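Local coordinates for BH0493 protein (Bacillus halodurans C-125, PDB 2QEE) that binds zinc and is probably a metal-dependent hydrolase of the amidohydrolase superfamily, at residues K265-A270 and G275-K280; S225-F230 and S236-I241; A18-P23 and H370-I375. All coordinates share one frame; numbering follows the deposited sequence. Where two conformers were deposited one is given.

Contact 1. Residues K265-A270 and G275-K280; sequences KRVHPA and GDFVGK
The long loop of a beta hairpin closes here: Lys265 to His268, running off the end of strand 257-264, meet Gly275 and Asp276, just ahead of the antiparallel strand 277-278, and Phe277, its first residue. Asp276 carries the polar half. Its carboxylate is used on both oxygens. OD2 takes Lys265 NZ on its syn side at 2.8 Å, a salt bridge with the donor 24° out of the carboxylate plane. OD1 takes the backbone N of Arg266 on its anti side, also at 2.8 Å, and that bond is nearly straight (170°). Water 1 donates to the same OD1 and only weakly receives from Lys265 NZ. The lysine reaches the acid because its chain folds back at chi2 and chi3 (both -71°), bringing CD and CE alongside the carboxylate. With its two oxygens gripped by different donors, the carboxylate is fixed in rotation.

One residue back, the carbonyl O of Gly275 receives His268 N in the carbonyl plane, on a lone pair, at 3.3 Å, while Val267 N, at 2.8 Å, makes a bent, weak bond. Gly275 CA returns a CA-H...O contact to His268 O (3.4 Å). A CB on Gly275 would run into that same oxygen. On the apolar side Val267 sets both methyls against Phe277 CB, CG1 at 3.5 Å and CG2 at 3.6 Å.

A second subunit closes over the outside: its Lys317 NZ binds Asp276 O, its Arg291 NH1 binds Val267 O, and its Phe318 ring meets His268. The side chain of Lys265 lies about 9 Å from the bound zinc, consistent with a hairpin loop rising from the C-terminal end of a barrel strand, the metal-bearing end in the amidohydrolase barrel.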
# COMPACT_ATOMS: atom_id res chain seq x y z
N LYS C 265 5.28 -3.69 -21.60
CA LYS C 265 4.65 -3.34 -22.88
C LYS C 265 3.80 -4.42 -23.54
O LYS C 265 4.15 -5.61 -23.51
CB LYS C 265 5.71 -2.90 -23.91
CG LYS C 265 6.61 -1.73 -23.50
CD LYS C 265 5.91 -0.39 -23.45
CE LYS C 265 5.55 0.13 -24.83
NZ LYS C 265 4.66 1.35 -24.74
N ARG C 266 2.70 -4.00 -24.15
CA ARG C 266 1.95 -4.86 -25.07
C ARG C 266 1.54 -6.22 -24.48
O ARG C 266 1.71 -7.29 -25.12
CB ARG C 266 2.77 -5.08 -26.35
CG ARG C 266 3.04 -3.78 -27.12
CD ARG C 266 4.01 -4.08 -28.30
NE ARG C 266 5.31 -4.55 -27.83
CZ ARG C 266 6.33 -3.75 -27.50
NH1 ARG C 266 6.23 -2.43 -27.61
NH2 ARG C 266 7.46 -4.29 -27.06
N VAL C 267 0.98 -6.19 -23.26
CA VAL C 267 0.40 -7.44 -22.72
C VAL C 267 -0.88 -7.83 -23.46
O VAL C 267 -1.26 -9.00 -23.46
CB VAL C 267 0.18 -7.45 -21.17
CG1 VAL C 267 1.54 -7.12 -20.47
CG2 VAL C 267 -1.01 -6.60 -20.75
N HIS C 268 -1.53 -6.85 -24.10
CA HIS C 268 -2.73 -7.09 -24.92
C HIS C 268 -2.42 -6.27 -26.17
O HIS C 268 -2.81 -5.10 -26.25
CB HIS C 268 -4.00 -6.55 -24.22
CG HIS C 268 -5.32 -7.01 -24.80
ND1 HIS C 268 -5.48 -7.45 -26.10
CD2 HIS C 268 -6.56 -6.99 -24.26
CE1 HIS C 268 -6.75 -7.75 -26.31
NE2 HIS C 268 -7.44 -7.47 -25.21
N PRO C 269 -1.69 -6.86 -27.14
CA PRO C 269 -1.25 -6.08 -28.32
C PRO C 269 -2.36 -5.39 -29.09
O PRO C 269 -2.14 -4.27 -29.55
CB PRO C 269 -0.56 -7.12 -29.20
CG PRO C 269 -0.01 -8.14 -28.18
CD PRO C 269 -1.19 -8.25 -27.20
N ALA C 270 -3.54 -6.02 -29.19
CA ALA C 270 -4.62 -5.48 -30.04
C ALA C 270 -5.11 -4.13 -29.51
O ALA C 270 -5.68 -3.31 -30.27
CB ALA C 270 -5.78 -6.47 -30.15
N GLY C 275 -2.66 -1.20 -24.28
CA GLY C 275 -2.34 -2.61 -23.94
C GLY C 275 -1.15 -2.83 -23.01
O GLY C 275 -0.65 -3.96 -22.89
N ASP C 276 -0.68 -1.76 -22.35
CA ASP C 276 0.53 -1.86 -21.51
C ASP C 276 0.14 -2.09 -20.06
O ASP C 276 -0.90 -1.59 -19.61
CB ASP C 276 1.32 -0.57 -21.61
CG ASP C 276 1.94 -0.34 -23.01
OD1 ASP C 276 2.04 -1.28 -23.83
OD2 ASP C 276 2.42 0.78 -23.23
N PHE C 277 0.95 -2.87 -19.34
CA PHE C 277 0.66 -3.29 -17.99
C PHE C 277 1.78 -2.76 -17.08
O PHE C 277 2.61 -1.88 -17.49
CB PHE C 277 0.49 -4.84 -18.01
CG PHE C 277 0.05 -5.49 -16.69
CD1 PHE C 277 -0.92 -4.94 -15.84
CD2 PHE C 277 0.62 -6.72 -16.32
CE1 PHE C 277 -1.32 -5.62 -14.64
CE2 PHE C 277 0.19 -7.40 -15.14
CZ PHE C 277 -0.74 -6.80 -14.28
N VAL C 278 1.76 -3.21 -15.84
CA VAL C 278 2.67 -2.73 -14.80
C VAL C 278 3.31 -3.89 -14.01
O VAL C 278 2.69 -4.97 -13.85
CB VAL C 278 1.84 -1.82 -13.83
CG1 VAL C 278 0.72 -2.61 -13.13
CG2 VAL C 278 2.79 -1.12 -12.77
N GLY C 279 4.53 -3.68 -13.48
CA GLY C 279 5.12 -4.65 -12.55
C GLY C 279 5.98 -3.87 -11.57
O GLY C 279 6.50 -2.80 -11.93
N LYS C 280 6.12 -4.42 -10.37
CA LYS C 280 7.05 -3.88 -9.37
C LYS C 280 8.48 -4.12 -9.86
O LYS C 280 8.79 -5.20 -10.36
CB LYS C 280 6.82 -4.52 -7.99
CG LYS C 280 7.64 -3.81 -6.86
CD LYS C 280 7.47 -4.62 -5.61
CE LYS C 280 8.22 -3.95 -4.44
NZ LYS C 280 8.09 -4.75 -3.20
O HOH W 1 1.92 -0.10 -26.34

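Contact 2. Residues S225-F230 and S236-I241; sequences SLPPTF and SNRGRI
Arg238 leaves helix 237-253 with CG anti to its own N (chi1 -180°), runs on extended through chi2 and then turns at chi3 (67°), and this bend lays the guanidinium against Leu226, Pro227 and Phe230. Leu226 CD2 sits over one face of the guanidinium and packs 3.6 Å from Arg238 CD. The Pro227 ring meets the guanidinium head-on and obliquely, from the same side as Leu226, with its CD 3.7 Å from Arg238 NH2. Phe230 offers a ring edge: Arg238 NE lies near the ring plane, 3.8 Å from CD1. Ring and guanidinium planes are inclined by 61°, with NE at the ring's edge and not over its face. One face of the Phe230 ring is covered by Leu226, whose CD1 stands over the ring centre, 3.6 Å above it.

NH1 and NH2 find polar partners at the guanidinium's edge. NH1 donates in plane to water 2 at 2.8 Å and weakly to water 3, which lies 2.7 Å from Thr229 OG1; NH2 binds Asn178 OD1 in helix 174-178. With alanine in place of Arg238, Leu226 CD2 and the Pro227 ring would probably lose the flat group packed against them, and Asn178 OD1 a donor.

Both backbones beside the arginine are held by local bonds. A type I turn from Pro227 to Phe230 is closed by Phe230 N to Pro227 O, while Ser236 OG, at the N-cap, accepts from Gly239 N at 3.0 Å. Strand end, turn and capped helix start form the first half of a beta-alpha-beta crossover, strand 222-226 to helix 237-253 to the parallel strand 257-264, the repeating step of a beta/alpha barrel.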
# COMPACT_ATOMS: atom_id res chain seq x y z
N SER C 225 11.63 4.93 -20.92
CA SER C 225 10.73 4.11 -20.12
C SER C 225 11.26 2.69 -20.10
O SER C 225 11.79 2.18 -21.14
CB SER C 225 9.29 4.16 -20.61
OG SER C 225 9.14 3.54 -21.88
N LEU C 226 11.11 2.05 -18.96
CA LEU C 226 11.86 0.83 -18.66
C LEU C 226 10.95 -0.20 -17.97
O LEU C 226 9.98 0.18 -17.30
CB LEU C 226 13.02 1.16 -17.76
CG LEU C 226 14.05 2.15 -18.28
CD1 LEU C 226 14.88 2.50 -17.07
CD2 LEU C 226 14.91 1.38 -19.34
N PRO C 227 11.20 -1.48 -18.22
CA PRO C 227 10.34 -2.58 -17.74
C PRO C 227 10.54 -2.86 -16.27
O PRO C 227 11.54 -2.44 -15.70
CB PRO C 227 10.84 -3.80 -18.59
CG PRO C 227 12.27 -3.51 -18.83
CD PRO C 227 12.30 -1.98 -19.09
N PRO C 228 9.64 -3.65 -15.65
CA PRO C 228 9.80 -4.03 -14.24
C PRO C 228 11.09 -4.79 -13.95
O PRO C 228 11.59 -4.76 -12.81
CB PRO C 228 8.60 -4.98 -13.99
CG PRO C 228 7.58 -4.54 -15.08
CD PRO C 228 8.39 -4.15 -16.27
N THR C 229 11.62 -5.44 -14.99
CA THR C 229 12.85 -6.22 -14.88
C THR C 229 14.13 -5.37 -15.02
O THR C 229 15.23 -5.91 -14.98
CB THR C 229 12.87 -7.30 -16.01
OG1 THR C 229 12.55 -6.69 -17.27
CG2 THR C 229 11.80 -8.36 -15.71
N PHE C 230 13.99 -4.07 -15.19
CA PHE C 230 15.16 -3.20 -15.36
C PHE C 230 16.26 -3.49 -14.38
O PHE C 230 16.05 -3.46 -13.16
CB PHE C 230 14.79 -1.71 -15.21
CG PHE C 230 15.96 -0.79 -15.40
CD1 PHE C 230 16.65 -0.76 -16.61
CD2 PHE C 230 16.38 0.04 -14.35
CE1 PHE C 230 17.76 0.10 -16.78
CE2 PHE C 230 17.48 0.91 -14.56
CZ PHE C 230 18.15 0.90 -15.75
N SER C 236 24.04 -6.00 -21.81
CA SER C 236 23.00 -5.98 -22.81
C SER C 236 23.23 -4.73 -23.66
O SER C 236 24.01 -3.88 -23.27
CB SER C 236 21.62 -5.86 -22.14
OG SER C 236 21.55 -4.60 -21.40
N ASN C 237 22.59 -4.59 -24.80
CA ASN C 237 22.74 -3.32 -25.51
C ASN C 237 22.34 -2.12 -24.63
O ASN C 237 22.97 -1.09 -24.67
CB ASN C 237 21.87 -3.30 -26.75
CG ASN C 237 22.31 -4.35 -27.78
OD1 ASN C 237 23.47 -4.67 -27.87
ND2 ASN C 237 21.36 -4.89 -28.52
N ARG C 238 21.31 -2.29 -23.80
CA ARG C 238 20.85 -1.14 -22.98
C ARG C 238 21.87 -0.73 -21.94
O ARG C 238 22.16 0.47 -21.76
CB ARG C 238 19.47 -1.45 -22.33
CG ARG C 238 18.98 -0.24 -21.48
CD ARG C 238 17.47 -0.42 -21.19
NE ARG C 238 17.26 -1.58 -20.32
CZ ARG C 238 16.18 -2.34 -20.41
NH1 ARG C 238 16.05 -3.39 -19.60
NH2 ARG C 238 15.24 -2.07 -21.33
N GLY C 239 22.41 -1.74 -21.26
CA GLY C 239 23.36 -1.57 -20.15
C GLY C 239 24.61 -0.95 -20.75
O GLY C 239 25.24 -0.07 -20.13
N ARG C 240 25.00 -1.41 -21.95
CA ARG C 240 26.23 -0.86 -22.57
C ARG C 240 26.07 0.57 -23.06
O ARG C 240 26.99 1.41 -22.84
CB ARG C 240 26.79 -1.75 -23.68
CG ARG C 240 27.31 -3.04 -23.11
CD ARG C 240 28.03 -3.90 -24.16
NE ARG C 240 27.04 -4.45 -25.07
CZ ARG C 240 26.51 -5.67 -24.95
NH1 ARG C 240 26.88 -6.51 -23.98
NH2 ARG C 240 25.59 -6.04 -25.81
N ILE C 241 24.94 0.86 -23.70
CA ILE C 241 24.65 2.20 -24.19
C ILE C 241 24.57 3.19 -23.01
O ILE C 241 25.17 4.26 -23.05
CB ILE C 241 23.40 2.25 -25.03
CG1 ILE C 241 23.58 1.43 -26.34
CG2 ILE C 241 23.05 3.73 -25.37
CD1 ILE C 241 22.24 1.22 -27.15
O HOH W 2 17.21 -4.88 -17.52
O HOH W 3 14.97 -6.23 -18.45

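Contact 3. Residues A18-P23 and H370-I375; sequences AVNNQP and HSKSII
Three flat groups surround the ammonium of Lys372: the peptide carbonyls of Val19 and Gln22 and, from helix 395-414, the ring of Phe406, which it meets as a cation-pi partner. NZ stands a little off the plane of each carbonyl, tilted 17° from that of Val19 and 16° from that of Gln22. The carboxamide of Asn20 lies farther out, with OD1 4.3 Å from Lys372 CD.

Two bonds and a weak third hold NZ. It donates to Val19 O at 2.7 Å and to Gln22 O at 3.0 Å; the weak bond goes to Asn20 O at 3.3 Å. Lys372 gets there because its chain is extended beyond CG (chi2 -179°), spanning the gap from helix 363-388. On the way it slides past Val19 in the opposite direction, CB and CG each 3.6 Å from Val19 CG1, so the buried methylenes are matched by a methyl and the ammonium comes out at the carbonyls.

Those carbonyls belong to the last turn of helix 8-21 and to Gln22, the first residue to leave helical geometry, just ahead of barrel strand 24-26. A lysine from helix 363-388 thus bonds to the backbone where the N-terminal helix gives way to the first strand. The negative end of the helix dipole would be expected to favour the ammonium there. Asn138 ND2 binds Asn20 O and Asn21 O at the same helix end. Gln22 directs its NE2 to Pro23 O at 2.9 Å while its side chain packs on Val402, Ala403 and Phe406 of helix 395-414.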
# COMPACT_ATOMS: atom_id res chain seq x y z
N ALA C 18 -2.82 30.24 -3.43
CA ALA C 18 -1.43 30.14 -3.85
C ALA C 18 -1.27 29.01 -4.91
O ALA C 18 -0.62 29.21 -5.99
CB ALA C 18 -0.56 29.89 -2.67
N VAL C 19 -1.86 27.85 -4.63
CA VAL C 19 -1.75 26.67 -5.54
C VAL C 19 -2.41 26.97 -6.87
O VAL C 19 -1.80 26.77 -7.94
CB VAL C 19 -2.37 25.45 -4.87
CG1 VAL C 19 -2.46 24.31 -5.86
CG2 VAL C 19 -1.41 24.94 -3.78
N ASN C 20 -3.60 27.56 -6.81
CA ASN C 20 -4.34 27.89 -8.04
C ASN C 20 -3.63 28.93 -8.86
O ASN C 20 -3.59 28.80 -10.08
CB ASN C 20 -5.77 28.29 -7.74
CG ASN C 20 -6.62 27.08 -7.29
OD1 ASN C 20 -6.25 25.93 -7.56
ND2 ASN C 20 -7.75 27.33 -6.62
N ASN C 21 -3.05 29.92 -8.21
CA ASN C 21 -2.37 31.01 -8.90
C ASN C 21 -0.94 30.77 -9.37
O ASN C 21 -0.41 31.55 -10.19
CB ASN C 21 -2.38 32.25 -7.98
CG ASN C 21 -3.75 32.81 -7.80
OD1 ASN C 21 -4.61 32.64 -8.67
ND2 ASN C 21 -3.98 33.47 -6.67
N GLN C 22 -0.28 29.71 -8.89
CA GLN C 22 1.10 29.49 -9.22
C GLN C 22 1.16 28.92 -10.63
O GLN C 22 0.56 27.88 -10.89
CB GLN C 22 1.73 28.44 -8.28
CG GLN C 22 3.08 27.88 -8.77
CD GLN C 22 4.15 28.98 -8.84
OE1 GLN C 22 4.21 29.89 -7.99
NE2 GLN C 22 5.03 28.91 -9.88
N PRO C 23 1.87 29.60 -11.54
CA PRO C 23 1.98 29.01 -12.90
C PRO C 23 2.78 27.72 -12.84
O PRO C 23 3.86 27.66 -12.22
CB PRO C 23 2.77 30.06 -13.68
CG PRO C 23 2.66 31.35 -12.86
CD PRO C 23 2.51 30.93 -11.45
N HIS C 370 -7.37 18.51 -11.05
CA HIS C 370 -7.61 17.39 -10.12
C HIS C 370 -6.44 17.22 -9.17
O HIS C 370 -6.62 16.86 -7.97
CB HIS C 370 -7.81 16.07 -10.90
CG HIS C 370 -9.05 16.02 -11.74
ND1 HIS C 370 -9.46 14.84 -12.35
CD2 HIS C 370 -9.96 16.96 -12.10
CE1 HIS C 370 -10.55 15.08 -13.06
NE2 HIS C 370 -10.90 16.34 -12.89
N SER C 371 -5.21 17.39 -9.70
CA SER C 371 -4.02 17.24 -8.86
C SER C 371 -3.83 18.41 -7.93
O SER C 371 -3.39 18.22 -6.83
CB SER C 371 -2.78 17.10 -9.71
OG SER C 371 -2.78 15.77 -10.28
N LYS C 372 -4.07 19.62 -8.40
CA LYS C 372 -3.89 20.77 -7.49
C LYS C 372 -4.76 20.70 -6.24
O LYS C 372 -4.27 20.99 -5.18
CB LYS C 372 -4.08 22.11 -8.21
CG LYS C 372 -2.79 22.52 -8.94
CD LYS C 372 -3.02 23.92 -9.65
CE LYS C 372 -1.64 24.58 -10.03
NZ LYS C 372 -1.80 26.01 -10.55
N SER C 373 -6.01 20.24 -6.38
CA SER C 373 -6.93 20.19 -5.22
C SER C 373 -6.35 19.23 -4.18
O SER C 373 -6.30 19.56 -3.01
CB SER C 373 -8.35 19.82 -5.63
OG SER C 373 -8.43 18.55 -6.20
N ILE C 374 -5.83 18.07 -4.62
CA ILE C 374 -5.21 17.10 -3.73
C ILE C 374 -3.95 17.65 -3.08
O ILE C 374 -3.75 17.55 -1.87
CB ILE C 374 -4.93 15.73 -4.43
CG1 ILE C 374 -6.24 15.15 -4.95
CG2 ILE C 374 -4.20 14.79 -3.44
CD1 ILE C 374 -6.02 13.90 -5.85
N ILE C 375 -3.06 18.19 -3.91
CA ILE C 375 -1.82 18.77 -3.37
C ILE C 375 -2.12 19.91 -2.36
O ILE C 375 -1.46 19.98 -1.28
CB ILE C 375 -0.93 19.25 -4.54
CG1 ILE C 375 -0.47 18.02 -5.37
CG2 ILE C 375 0.30 20.01 -3.96
CD1 ILE C 375 0.20 18.53 -6.67

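Contacts 1 and 2 share the mixed sheet and follow one another along the chain, their centres 17 Å apart; they touch where Gly279 and Lys280 pack on Pro228. Contact 3 lies across the chain's centre, about 18 and 20 Å from them between nearest atoms. All three are partly buried, but only contact 1 meets another subunit and comes near the zinc; there a carboxylate and a carbonyl collect the donors of a loop. In contact 2 the charged group packs one side against apolar side chains and bonds to waters and to Asn178. Contact 3 joins two helices distant in sequence, through a lysine on backbone carbonyls rather than on an acid.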